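Local coordinates for putative polyketide cyclase (Silicibacter sp. TM1040, PDB 3F8H), which is of uncharacterised function but, as a putative polyketide cyclase with a SnoaL-like domain, probably binds a small organic molecule in a pocket within its fold, at residues 26-31 with 92-97. Sequence-based numbering, arbitrary orientation. Where two conformers were deposited one is given.
With MPD ((4S)-2-methyl-2,4-pentanediol), chain D.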
loop_
_atom_site.group_PDB
_atom_site.type_symbol
_atom_site.label_atom_id
_atom_site.label_comp_id
_atom_site.label_asym_id
_atom_site.label_seq_id
_atom_site.Cartn_x
_atom_site.Cartn_y
_atom_site.Cartn_z
ATOM N N ARG A 26 15.948 0.816 -9.374
ATOM C CA ARG A 26 17.189 0.073 -9.138
ATOM C C ARG A 26 17.012 -0.926 -8.009
ATOM O O ARG A 26 17.453 -2.074 -8.102
ATOM C CB ARG A 26 18.375 0.994 -8.865
ATOM C CG ARG A 26 18.849 1.693 -10.127
ATOM C CD ARG A 26 20.189 2.374 -9.930
ATOM N NE ARG A 26 20.064 3.516 -9.047
ATOM C CZ ARG A 26 20.513 3.558 -7.805
ATOM N NH1 ARG A 26 21.191 2.536 -7.295
ATOM N NH2 ARG A 26 20.337 4.654 -7.121
ATOM N N TYR A 27 16.303 -0.485 -6.989
ATOM C CA TYR A 27 16.035 -1.284 -5.819
ATOM C C TYR A 27 15.273 -2.556 -6.174
ATOM O O TYR A 27 15.643 -3.664 -5.777
ATOM C CB TYR A 27 15.281 -0.467 -4.779
ATOM C CG TYR A 27 14.763 -1.219 -3.597
ATOM C CD1 TYR A 27 15.564 -1.439 -2.489
ATOM C CD2 TYR A 27 13.434 -1.683 -3.555
ATOM C CE1 TYR A 27 15.073 -2.091 -1.376
ATOM C CE2 TYR A 27 12.948 -2.368 -2.469
ATOM C CZ TYR A 27 13.766 -2.561 -1.358
ATOM O OH TYR A 27 13.324 -3.242 -0.231
ATOM N N PHE A 28 14.214 -2.398 -6.948
ATOM C CA PHE A 28 13.401 -3.560 -7.343
ATOM C C PHE A 28 14.064 -4.429 -8.376
ATOM O O PHE A 28 13.878 -5.641 -8.381
ATOM C CB PHE A 28 12.036 -3.135 -7.814
ATOM C CG PHE A 28 11.133 -2.699 -6.689
ATOM C CD1 PHE A 28 10.848 -3.553 -5.642
ATOM C CD2 PHE A 28 10.536 -1.464 -6.703
ATOM C CE1 PHE A 28 9.984 -3.175 -4.611
ATOM C CE2 PHE A 28 9.678 -1.092 -5.662
ATOM C CZ PHE A 28 9.421 -1.951 -4.628
ATOM N N ASP A 29 14.826 -3.796 -9.259
ATOM C CA ASP A 29 15.611 -4.528 -10.254
ATOM C C ASP A 29 16.632 -5.413 -9.536
ATOM O O ASP A 29 16.858 -6.568 -9.911
ATOM C CB ASP A 29 16.365 -3.603 -11.224
ATOM C CG ASP A 29 15.487 -3.049 -12.316
ATOM O OD1 ASP A 29 14.380 -3.589 -12.531
ATOM O OD2 ASP A 29 15.929 -2.075 -12.973
ATOM N N ALA A 30 17.247 -4.870 -8.498
ATOM C CA ALA A 30 18.259 -5.644 -7.714
ATOM C C ALA A 30 17.566 -6.843 -7.037
ATOM O O ALA A 30 18.043 -7.975 -7.055
ATOM C CB ALA A 30 18.974 -4.744 -6.666
ATOM N N PHE A 31 16.412 -6.573 -6.444
ATOM C CA PHE A 31 15.575 -7.601 -5.822
ATOM C C PHE A 31 15.328 -8.764 -6.780
ATOM O O PHE A 31 15.552 -9.916 -6.454
ATOM C CB PHE A 31 14.229 -7.005 -5.336
ATOM C CG PHE A 31 13.306 -8.018 -4.689
ATOM C CD1 PHE A 31 12.445 -8.781 -5.462
ATOM C CD2 PHE A 31 13.307 -8.223 -3.310
ATOM C CE1 PHE A 31 11.604 -9.743 -4.889
ATOM C CE2 PHE A 31 12.468 -9.183 -2.735
ATOM C CZ PHE A 31 11.618 -9.945 -3.533
ATOM N N ALA A 92 8.062 8.338 -2.743
ATOM C CA ALA A 92 7.726 7.453 -3.865
ATOM C C ALA A 92 6.843 6.297 -3.426
ATOM O O ALA A 92 6.705 6.022 -2.247
ATOM C CB ALA A 92 9.000 6.902 -4.555
ATOM N N ALA A 93 6.216 5.693 -4.421
ATOM C CA ALA A 93 5.299 4.577 -4.265
ATOM C C ALA A 93 5.466 3.628 -5.422
ATOM O O ALA A 93 5.900 4.001 -6.471
ATOM C CB ALA A 93 3.848 5.041 -4.185
ATOM N N ALA A 94 5.172 2.364 -5.173
ATOM C CA ALA A 94 5.236 1.389 -6.243
ATOM C C ALA A 94 4.173 0.356 -6.041
ATOM O O ALA A 94 3.925 -0.089 -4.920
ATOM C CB ALA A 94 6.615 0.734 -6.278
ATOM N N GLU A 95 3.548 -0.010 -7.146
ATOM C CA GLU A 95 2.539 -1.072 -7.154
ATOM C C GLU A 95 3.005 -2.139 -8.133
ATOM O O GLU A 95 3.529 -1.850 -9.225
ATOM C CB GLU A 95 1.159 -0.556 -7.542
ATOM C CG GLU A 95 0.107 -1.561 -7.109
ATOM C CD GLU A 95 -1.321 -1.167 -7.440
ATOM O OE1 GLU A 95 -1.571 -0.316 -8.329
ATOM O OE2 GLU A 95 -2.201 -1.736 -6.801
ATOM N N TYR A 96 2.854 -3.390 -7.738
ATOM C CA TYR A 96 3.381 -4.484 -8.554
ATOM C C TYR A 96 2.752 -5.813 -8.158
ATOM O O TYR A 96 1.996 -5.911 -7.190
ATOM C CB TYR A 96 4.914 -4.543 -8.419
ATOM C CG TYR A 96 5.383 -4.473 -6.974
ATOM C CD1 TYR A 96 5.587 -3.263 -6.377
ATOM C CD2 TYR A 96 5.565 -5.625 -6.201
ATOM C CE1 TYR A 96 5.961 -3.172 -5.030
ATOM C CE2 TYR A 96 5.932 -5.551 -4.877
ATOM C CZ TYR A 96 6.128 -4.313 -4.289
ATOM O OH TYR A 96 6.500 -4.209 -2.962
ATOM N N THR A 97 3.121 -6.806 -8.941
ATOM C CA THR A 97 2.689 -8.195 -8.787
ATOM C C THR A 97 3.841 -9.079 -8.318
ATOM O O THR A 97 4.917 -9.097 -8.894
ATOM C CB THR A 97 2.118 -8.784 -10.093
ATOM O OG1 THR A 97 1.030 -7.959 -10.531
ATOM C CG2 THR A 97 1.604 -10.268 -9.880
HETATM C C1 MPD D . 9.702 -6.613 -3.071
HETATM C C2 MPD D . 9.001 -6.602 -1.728
HETATM O O2 MPD D . 8.540 -5.258 -1.480
HETATM C CM MPD D . 7.853 -7.588 -1.767
HETATM C C3 MPD D . 9.939 -6.943 -0.591
HETATM C C4 MPD D . 11.170 -6.019 -0.621
HETATM O O4 MPD D . 10.880 -4.729 -0.133
HETATM C C5 MPD D . 12.295 -6.605 0.222
#
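Phe28 reaches from helix 23-33 to strand 91-102 with the far end of its ring, where CE2 lies 3.6 Å from Ala94 CB and CZ lies 3.7 Å from Tyr96 CE1. With CG anti to its carbonyl carbon (chi1 -74°), the phenyl group is carried toward the sheet. Alanine suits position 94 because its single methyl lets the ring come close to the strand; Tyr96, two residues on and therefore on the same side of the strand, meets the ring obliquely, the planes at 53°. Tyr27 CD2 lies over the centre of one face of the Phe28 ring, and Leu78 and Met81 of strand 74-85 add further apolar cover. This is the helix-on-curved-sheet packing of the SnoaL-like, cone-shaped α+β fold, in which the concave side of the sheet and the helices enclose a pocket. Glu95 points the other way, forming salt bridges with Arg91 and Arg134 of the second subunit.

Beyond the close Phe28 contacts no direct hydrogen bond joins helix and strand; on this looser side, where Phe31 is partly exposed, a 2-methyl-2,4-pentanediol, probably from the crystallisation liquor, bridges them. Tyr27 OH hydrogen-bonds MPD O4 at 2.9 Å, and Tyr96 OH, also bonded to Ser123 on the adjacent strand, hydrogen-bonds MPD O2 at 2.7 Å. Tyrosines suit a pocket wall because the ring packs against apolar neighbours while the hydroxyl can meet a polar group; the diol may mark where a natural ligand would bind. Phe31 supplies an apolar surface, with MPD C1 3.7 Å above the centre of one ring face; an alanine here would probably leave that methyl without its aromatic floor and the diol freer to shift. The same C1 approaches Phe28 at its edge, 3.8 Å from CE1.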